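Separin (Saccharomyces cerevisiae, PDB 5U1T) cleaves the cohesin subunit MCD1/SCC1 at the onset of anaphase as a caspase-like cysteine protease, securin holding it inactive for most of the cell cycle. Local coordinates at residues D1534-I1537 with D1538-S1541; Y1566-S1569 with K1570-V1574; L1422-T1425 with E1426-K1430; T1197-V1200 with E1201-N1204. All blocks are in the same frame, centred on the assembly; numbering follows the deposited sequence.

Interaction 1: D1534-I1537 with D1538-S1541; sequences DKDI and DKFS
The F1540 ring meets I1537 one turn back along the helix: its CD2 lies 4.0 Å from I1537 CD1 in an oblique approach. The D1538 carboxylate lies beside the backbone of D1534. Its OD2 comes 3.2 Å from D1534 O, two acceptors with no hydrogen bond counted between them, while OD1 sits 3.7 Å from I1537 CG2. With CG anti to its carbonyl carbon (chi1 -72°), D1538 sends this group back along the helix flank, where its OD2 ends 4.3 Å from D1534 OD2. Outward bonds probably offset the closeness of these two like charges: D1534 is salt-bridged to R1424, and D1538 OD2 is hydrogen-bonded to the T1425 hydroxyl, both on helix 1423-1436. Were D1538 an alanine, the T1425 hydroxyl would probably lose its acceptor and the tie between the two helices would weaken. Four i to i+4 backbone bonds run through the segment; in the first, D1538 N gives to D1534 O at 3.0 Å. The acceptor of the fourth, I1537 O, takes two donors, S1541 N at 2.8 Å and S1541 OG at 3.1 Å, the hydroxyl standing above the carbonyl plane. D1536, on another flank, is held by the backbone nitrogens of H1576 and L1577. I1537 lies with its side chain about 7 Å from that of C1497, the active-site cysteine by similarity. This is the first part of helix 1534-1548, an alpha helix that follows strand 1524-1528 in the caspase-like protease domain.

Interaction 2: Y1566-S1569 with K1570-V1574; sequences YAVS and KSRGV
This is a short-range contact along the last turns of helix 1564-1571, an alpha helix packed against helix 1534-1548 in the caspase-like domain and followed in the chain by strand 1585-1589, an outermost strand of the six-stranded mixed sheet. The bonding pattern shows regular helix giving way. Y1566 O still receives K1570 N in the i to i+4 manner at 3.0 Å, the N-H...O angle being 153°. Two residues later V1568 O receives S1571 N from only three positions on, at 2.9 Å and from above the carbonyl plane, and its bond from R1572 N is weak. Two side-chain hydroxyls also bond to backbone carbonyls of this turn. S1571 OG donates to A1567 O at 2.7 Å, almost in line with the C=O bond, and chi1 of -63° places it beside its own backbone nitrogen, facing back along the helix. S1569 OG donates to Y1566 O at 3.2 Å, so that this carbonyl serves two donors. The buried flank of A1567, V1568 and S1571 lies on helix 1534-1548, V1568 and A1567 both touching L1544, whereas K1570 is exposed. R1572 reaches back over V1568 from the following turn, and its NE is hydrogen-bonded to G1582 O, which limits the freedom of the head group to turn. Over one face of that guanidinium lies a methyl of V1568: CG1 stands 3.5 Å above the plane, offset toward the rim, and 3.6 Å from R1572 NH1.

Interaction 3: L1422-T1425 with E1426-K1430; sequences LSRT and ESKFK
Backbone bonds from E1426 N to L1422 O and from F1429 N to T1425 O mark a regular i to i+4 alpha helix, entered at L1422 as the N-cap residue. S1423 O takes two donors from S1427, its N at 3.0 Å and its OG at 2.8 Å; the hydroxyl, anti to its own carbonyl carbon (chi1 -53°), is folded back onto the preceding turn. On the buried flank T1425 and F1429 pack against each other one turn apart, their side chains at an oblique angle. The T1425 methyl CG2 lies 3.9 Å from F1429 CD2, and T1425 O sits at the ring edge near its plane, 3.4 Å from the same carbon. Beyond the segment the F1429 ring touches D1538 and S1541 of helix 1534-1548 and I1469 of strand 1465-1469. Replacing F1429 by a serine is likely to open a gap between the helix, that strand and the neighbouring helix, leaving T1425 CG2 without its aromatic neighbour. At a third place K1430 NZ forms a salt bridge with E1426 OE2 at 2.9 Å, meeting it from above the carboxylate plane; both side chains also touch M1447 of strand 1444-1447. Here the chain runs through the helix of a beta-alpha-beta unit, strand 1412-1416, helix 1423-1436 and strand 1444-1447, within the C50 peptidase domain.

Interaction 4: T1197-V1200 with E1201-N1204; sequences TTSV and EVTN
S1199, the N-cap residue of the short helix 1200-1203, packs its hydroxyl against V1202; this helix follows the long helix 1180-1198 after a break at the serine. S1199 OG lies 3.4 Å from the V1202 methyl CG2, a van der Waals contact. The hydroxyl bonds elsewhere, to Q1196 O in the helix before, and chi1 of 69° puts it between its own backbone nitrogen and carbonyl carbon. The helix is held here through backbone atoms instead: S1199 O accepts T1203 N at 3.2 Å, with an N-H...O angle of 164°, and V1202 N only weakly. T1203 turns its two branches to different neighbours. Its OG1 comes 3.4 Å from V1200 CA, while its methyl lies by the residues before the cap. T1203 also packs on W1215 of helix 1209-1237, whose NE1 bonds to T1197 O, so W1215 meets both the end of helix 1180-1198 and the short helix 1200-1203. T1198, next to the cap, has its side chain about 4 Å from that of C1497, the active-site cysteine by similarity, consistent with this turn lying beside the catalytic site. T1203 CG2 rests 3.6 Å from T1197 O.

Overall arrangement
Along the chain interaction 4 comes first, then 3, 1 and 2, all in the C-terminal protease part and far from the centre of this elongated molecule. Interactions 1 and 3, with centres 11 Å apart, touch through neighbouring helices 1534-1548 and 1423-1436. Interaction 2, 12 Å from interaction 1 between centres, lies on helix 1564-1571, next after helix 1534-1548 in the chain, and packs against it. Helix 1534-1548 therefore contacts both others, whereas interactions 2 and 3, 21 Å apart between centres, do not touch. Interaction 4 is about 17 Å from interaction 1 between centres and likewise without contact. Interactions 1, 3 and 4 each place a side chain about 4 to 7 Å from that of C1497, so they lie near the probable catalytic site.

Interaction 1: D1534-I1537 with D1538-S1541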
# COMPACT_ATOMS: atom_id res chain seq x y z
N ASP A 1534 -15.03 3.77 52.28
CA ASP A 1534 -14.79 5.15 52.73
C ASP A 1534 -14.57 5.34 54.24
O ASP A 1534 -13.64 6.06 54.62
CB ASP A 1534 -15.91 6.08 52.22
CG ASP A 1534 -17.16 6.10 53.09
OD1 ASP A 1534 -17.96 5.14 53.05
OD2 ASP A 1534 -17.38 7.11 53.80
N LYS A 1535 -15.38 4.72 55.10
CA LYS A 1535 -15.19 4.94 56.54
C LYS A 1535 -13.80 4.52 57.02
O LYS A 1535 -13.15 5.26 57.76
CB LYS A 1535 -16.25 4.19 57.37
CG LYS A 1535 -17.65 4.73 57.20
CD LYS A 1535 -18.65 3.96 58.02
CE LYS A 1535 -19.84 4.86 58.31
NZ LYS A 1535 -19.37 6.07 59.05
N ASP A 1536 -13.35 3.34 56.60
CA ASP A 1536 -12.07 2.79 57.03
C ASP A 1536 -10.87 3.58 56.51
O ASP A 1536 -9.91 3.83 57.24
CB ASP A 1536 -11.95 1.34 56.59
CG ASP A 1536 -12.01 0.39 57.74
OD1 ASP A 1536 -12.31 0.83 58.88
OD2 ASP A 1536 -11.75 -0.81 57.50
N ILE A 1537 -10.93 3.97 55.24
CA ILE A 1537 -9.80 4.63 54.62
C ILE A 1537 -9.65 6.03 55.19
O ILE A 1537 -8.54 6.53 55.38
CB ILE A 1537 -9.93 4.67 53.07
CG1 ILE A 1537 -8.64 5.19 52.42
CG2 ILE A 1537 -11.14 5.50 52.63
CD1 ILE A 1537 -7.42 4.37 52.73
N ASP A 1538 -10.79 6.66 55.48
CA ASP A 1538 -10.80 7.99 56.07
C ASP A 1538 -10.33 7.97 57.51
O ASP A 1538 -9.73 8.94 57.97
CB ASP A 1538 -12.19 8.60 55.97
CG ASP A 1538 -12.55 8.99 54.56
OD1 ASP A 1538 -11.63 9.02 53.70
OD2 ASP A 1538 -13.74 9.28 54.31
N LYS A 1539 -10.61 6.87 58.22
CA LYS A 1539 -9.97 6.62 59.52
C LYS A 1539 -8.46 6.69 59.32
O LYS A 1539 -7.77 7.42 60.03
CB LYS A 1539 -10.37 5.26 60.11
CG LYS A 1539 -11.68 5.21 60.91
CD LYS A 1539 -11.68 4.00 61.87
CE LYS A 1539 -12.83 4.02 62.89
NZ LYS A 1539 -14.18 3.87 62.26
N PHE A 1540 -7.96 5.95 58.34
CA PHE A 1540 -6.53 5.90 58.05
C PHE A 1540 -5.97 7.27 57.68
O PHE A 1540 -4.93 7.68 58.17
CB PHE A 1540 -6.24 4.87 56.94
CG PHE A 1540 -4.84 4.92 56.40
CD1 PHE A 1540 -3.80 4.30 57.06
CD2 PHE A 1540 -4.56 5.61 55.23
CE1 PHE A 1540 -2.51 4.36 56.57
CE2 PHE A 1540 -3.27 5.68 54.73
CZ PHE A 1540 -2.25 5.05 55.40
N SER A 1541 -6.66 7.97 56.79
CA SER A 1541 -6.21 9.29 56.37
C SER A 1541 -6.11 10.27 57.53
O SER A 1541 -5.11 10.96 57.69
CB SER A 1541 -7.15 9.86 55.31
OG SER A 1541 -7.19 9.02 54.18

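Interaction 2: Y1566-S1569 with K1570-V1574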
# COMPACT_ATOMS: atom_id res chain seq x y z
N TYR A 1566 7.04 6.07 58.58
CA TYR A 1566 6.62 5.63 59.90
C TYR A 1566 5.14 5.98 60.12
O TYR A 1566 4.39 5.19 60.70
CB TYR A 1566 7.48 6.27 61.02
CG TYR A 1566 8.92 5.77 61.11
CD1 TYR A 1566 9.21 4.46 61.49
CD2 TYR A 1566 9.98 6.62 60.84
CE1 TYR A 1566 10.54 4.00 61.58
CE2 TYR A 1566 11.30 6.17 60.92
CZ TYR A 1566 11.57 4.87 61.29
OH TYR A 1566 12.89 4.47 61.37
N ALA A 1567 4.72 7.15 59.63
CA ALA A 1567 3.34 7.61 59.83
C ALA A 1567 2.35 6.67 59.18
O ALA A 1567 1.27 6.45 59.71
CB ALA A 1567 3.16 9.01 59.29
N VAL A 1568 2.71 6.11 58.04
CA VAL A 1568 1.82 5.19 57.37
C VAL A 1568 1.73 3.85 58.11
O VAL A 1568 0.64 3.36 58.38
CB VAL A 1568 2.26 4.96 55.91
CG1 VAL A 1568 1.60 3.71 55.34
CG2 VAL A 1568 1.91 6.17 55.06
N SER A 1569 2.87 3.26 58.45
CA SER A 1569 2.87 1.94 59.08
C SER A 1569 2.24 1.95 60.48
O SER A 1569 1.72 0.94 60.95
CB SER A 1569 4.29 1.38 59.16
OG SER A 1569 5.12 2.22 59.93
N LYS A 1570 2.31 3.09 61.15
CA LYS A 1570 1.66 3.24 62.45
C LYS A 1570 0.15 3.47 62.26
O LYS A 1570 -0.62 3.27 63.19
CB LYS A 1570 2.31 4.38 63.25
CG LYS A 1570 2.52 4.08 64.76
CD LYS A 1570 3.27 2.76 65.01
CE LYS A 1570 3.74 2.62 66.48
NZ LYS A 1570 2.69 3.06 67.46
N SER A 1571 -0.28 3.86 61.06
CA SER A 1571 -1.68 4.21 60.83
C SER A 1571 -2.52 3.10 60.20
O SER A 1571 -3.74 3.22 60.11
CB SER A 1571 -1.79 5.45 59.94
OG SER A 1571 -1.24 6.59 60.56
N ARG A 1572 -1.88 2.04 59.72
CA ARG A 1572 -2.62 0.94 59.10
C ARG A 1572 -3.65 0.36 60.08
O ARG A 1572 -4.82 0.15 59.72
CB ARG A 1572 -1.66 -0.16 58.61
CG ARG A 1572 -0.67 0.32 57.55
CD ARG A 1572 0.04 -0.83 56.85
NE ARG A 1572 0.02 -0.62 55.40
CZ ARG A 1572 1.05 -0.15 54.69
NH1 ARG A 1572 2.20 0.14 55.29
NH2 ARG A 1572 0.91 0.02 53.40
N GLY A 1573 -3.22 0.14 61.33
CA GLY A 1573 -4.03 -0.51 62.33
C GLY A 1573 -5.40 0.08 62.64
O GLY A 1573 -6.25 -0.63 63.18
N VAL A 1574 -5.64 1.35 62.33
CA VAL A 1574 -6.92 1.97 62.65
C VAL A 1574 -8.06 1.39 61.80
O VAL A 1574 -9.22 1.47 62.19
CB VAL A 1574 -6.90 3.50 62.47
CG1 VAL A 1574 -5.92 4.13 63.43
CG2 VAL A 1574 -6.58 3.88 61.04

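Interaction 3: L1422-T1425 with E1426-K1430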
# COMPACT_ATOMS: atom_id res chain seq x y z
N LEU A 1422 -18.99 11.03 47.61
CA LEU A 1422 -18.36 10.64 48.86
C LEU A 1422 -18.68 11.65 49.94
O LEU A 1422 -17.79 12.34 50.44
CB LEU A 1422 -16.84 10.51 48.70
CG LEU A 1422 -16.25 9.32 47.97
CD1 LEU A 1422 -14.74 9.49 47.87
CD2 LEU A 1422 -16.61 8.03 48.67
N SER A 1423 -19.94 11.74 50.32
CA SER A 1423 -20.40 12.90 51.05
C SER A 1423 -20.04 12.85 52.54
O SER A 1423 -19.95 13.89 53.19
CB SER A 1423 -21.91 13.05 50.85
OG SER A 1423 -22.18 13.33 49.47
N ARG A 1424 -19.82 11.64 53.06
CA ARG A 1424 -19.41 11.48 54.47
C ARG A 1424 -17.94 11.84 54.62
O ARG A 1424 -17.51 12.38 55.64
CB ARG A 1424 -19.65 10.04 54.93
CG ARG A 1424 -19.71 9.79 56.45
CD ARG A 1424 -20.07 8.31 56.72
NE ARG A 1424 -20.91 7.77 55.64
CZ ARG A 1424 -20.56 6.78 54.81
NH1 ARG A 1424 -21.39 6.38 53.85
NH2 ARG A 1424 -19.38 6.20 54.94
N THR A 1425 -17.18 11.51 53.58
CA THR A 1425 -15.77 11.88 53.51
C THR A 1425 -15.69 13.40 53.50
O THR A 1425 -14.90 13.99 54.24
CB THR A 1425 -15.08 11.31 52.25
OG1 THR A 1425 -15.30 9.90 52.19
CG2 THR A 1425 -13.59 11.61 52.29
N GLU A 1426 -16.51 14.03 52.66
CA GLU A 1426 -16.54 15.48 52.63
C GLU A 1426 -16.83 16.02 54.02
O GLU A 1426 -16.14 16.92 54.47
CB GLU A 1426 -17.57 16.00 51.64
CG GLU A 1426 -17.48 17.51 51.47
CD GLU A 1426 -18.49 18.07 50.47
OE1 GLU A 1426 -18.20 18.09 49.25
OE2 GLU A 1426 -19.58 18.48 50.91
N SER A 1427 -17.81 15.43 54.71
CA SER A 1427 -18.16 15.86 56.07
C SER A 1427 -16.97 15.84 57.01
O SER A 1427 -16.78 16.77 57.79
CB SER A 1427 -19.27 14.98 56.66
OG SER A 1427 -20.39 14.90 55.80
N LYS A 1428 -16.18 14.77 56.94
CA LYS A 1428 -15.07 14.59 57.86
C LYS A 1428 -13.96 15.60 57.66
O LYS A 1428 -13.41 16.13 58.62
CB LYS A 1428 -14.48 13.18 57.75
CG LYS A 1428 -15.42 12.09 58.22
CD LYS A 1428 -14.82 10.71 58.08
CE LYS A 1428 -15.78 9.65 58.58
NZ LYS A 1428 -15.21 8.28 58.42
N PHE A 1429 -13.62 15.90 56.41
CA PHE A 1429 -12.43 16.69 56.14
C PHE A 1429 -12.71 18.15 55.80
O PHE A 1429 -11.79 18.96 55.77
CB PHE A 1429 -11.63 16.04 55.01
CG PHE A 1429 -11.01 14.74 55.40
CD1 PHE A 1429 -9.81 14.72 56.11
CD2 PHE A 1429 -11.63 13.54 55.11
CE1 PHE A 1429 -9.24 13.52 56.49
CE2 PHE A 1429 -11.05 12.33 55.49
CZ PHE A 1429 -9.86 12.32 56.18
N LYS A 1430 -13.99 18.46 55.56
CA LYS A 1430 -14.44 19.83 55.28
C LYS A 1430 -13.77 20.80 56.24
O LYS A 1430 -13.19 21.80 55.82
CB LYS A 1430 -15.97 19.91 55.39
CG LYS A 1430 -16.59 21.18 54.83
CD LYS A 1430 -18.13 21.10 54.73
CE LYS A 1430 -18.57 19.99 53.76
NZ LYS A 1430 -19.89 20.28 53.11

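Interaction 4: T1197-V1200 with E1201-N1204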
# COMPACT_ATOMS: atom_id res chain seq x y z
N THR A 1197 -16.97 -5.60 45.31
CA THR A 1197 -17.83 -5.27 46.45
C THR A 1197 -17.93 -3.77 46.67
O THR A 1197 -18.80 -3.28 47.37
CB THR A 1197 -17.32 -5.91 47.76
OG1 THR A 1197 -16.01 -5.40 48.05
CG2 THR A 1197 -17.27 -7.42 47.66
N THR A 1198 -17.01 -3.06 46.02
CA THR A 1198 -16.80 -1.66 46.28
C THR A 1198 -17.62 -0.77 45.34
O THR A 1198 -18.06 0.31 45.73
CB THR A 1198 -15.29 -1.38 46.18
OG1 THR A 1198 -14.75 -1.22 47.51
CG2 THR A 1198 -14.98 -0.17 45.32
N SER A 1199 -17.86 -1.25 44.11
CA SER A 1199 -18.53 -0.48 43.07
C SER A 1199 -19.96 -0.05 43.41
O SER A 1199 -20.77 -0.85 43.89
CB SER A 1199 -18.57 -1.29 41.77
OG SER A 1199 -19.44 -2.39 41.92
N VAL A 1200 -20.26 1.21 43.13
CA VAL A 1200 -21.57 1.81 43.40
C VAL A 1200 -22.73 1.02 42.79
O VAL A 1200 -23.84 1.05 43.33
CB VAL A 1200 -21.63 3.27 42.90
CG1 VAL A 1200 -20.66 4.13 43.68
CG2 VAL A 1200 -21.34 3.35 41.41
N GLU A 1201 -22.48 0.31 41.69
CA GLU A 1201 -23.46 -0.61 41.13
C GLU A 1201 -23.95 -1.58 42.21
O GLU A 1201 -25.15 -1.74 42.40
CB GLU A 1201 -22.89 -1.39 39.95
CG GLU A 1201 -23.34 -0.89 38.58
CD GLU A 1201 -23.12 -1.93 37.47
OE1 GLU A 1201 -22.97 -3.13 37.80
OE2 GLU A 1201 -23.11 -1.54 36.27
N VAL A 1202 -23.00 -2.18 42.92
CA VAL A 1202 -23.31 -3.16 43.95
C VAL A 1202 -23.87 -2.56 45.25
O VAL A 1202 -24.92 -2.99 45.74
CB VAL A 1202 -22.06 -3.99 44.32
CG1 VAL A 1202 -22.35 -4.89 45.52
CG2 VAL A 1202 -21.58 -4.79 43.12
N THR A 1203 -23.17 -1.58 45.80
CA THR A 1203 -23.57 -1.01 47.09
C THR A 1203 -24.92 -0.32 46.99
O THR A 1203 -25.68 -0.32 47.95
CB THR A 1203 -22.51 -0.02 47.64
OG1 THR A 1203 -22.12 0.89 46.60
CG2 THR A 1203 -21.28 -0.76 48.13
N ASN A 1204 -25.24 0.17 45.81
CA ASN A 1204 -26.50 0.85 45.58
C ASN A 1204 -27.69 -0.07 45.69
O ASN A 1204 -28.77 0.36 45.99
CB ASN A 1204 -26.53 1.43 44.18
CG ASN A 1204 -26.23 2.90 44.14
OD1 ASN A 1204 -26.15 3.56 45.16
ND2 ASN A 1204 -26.07 3.42 42.95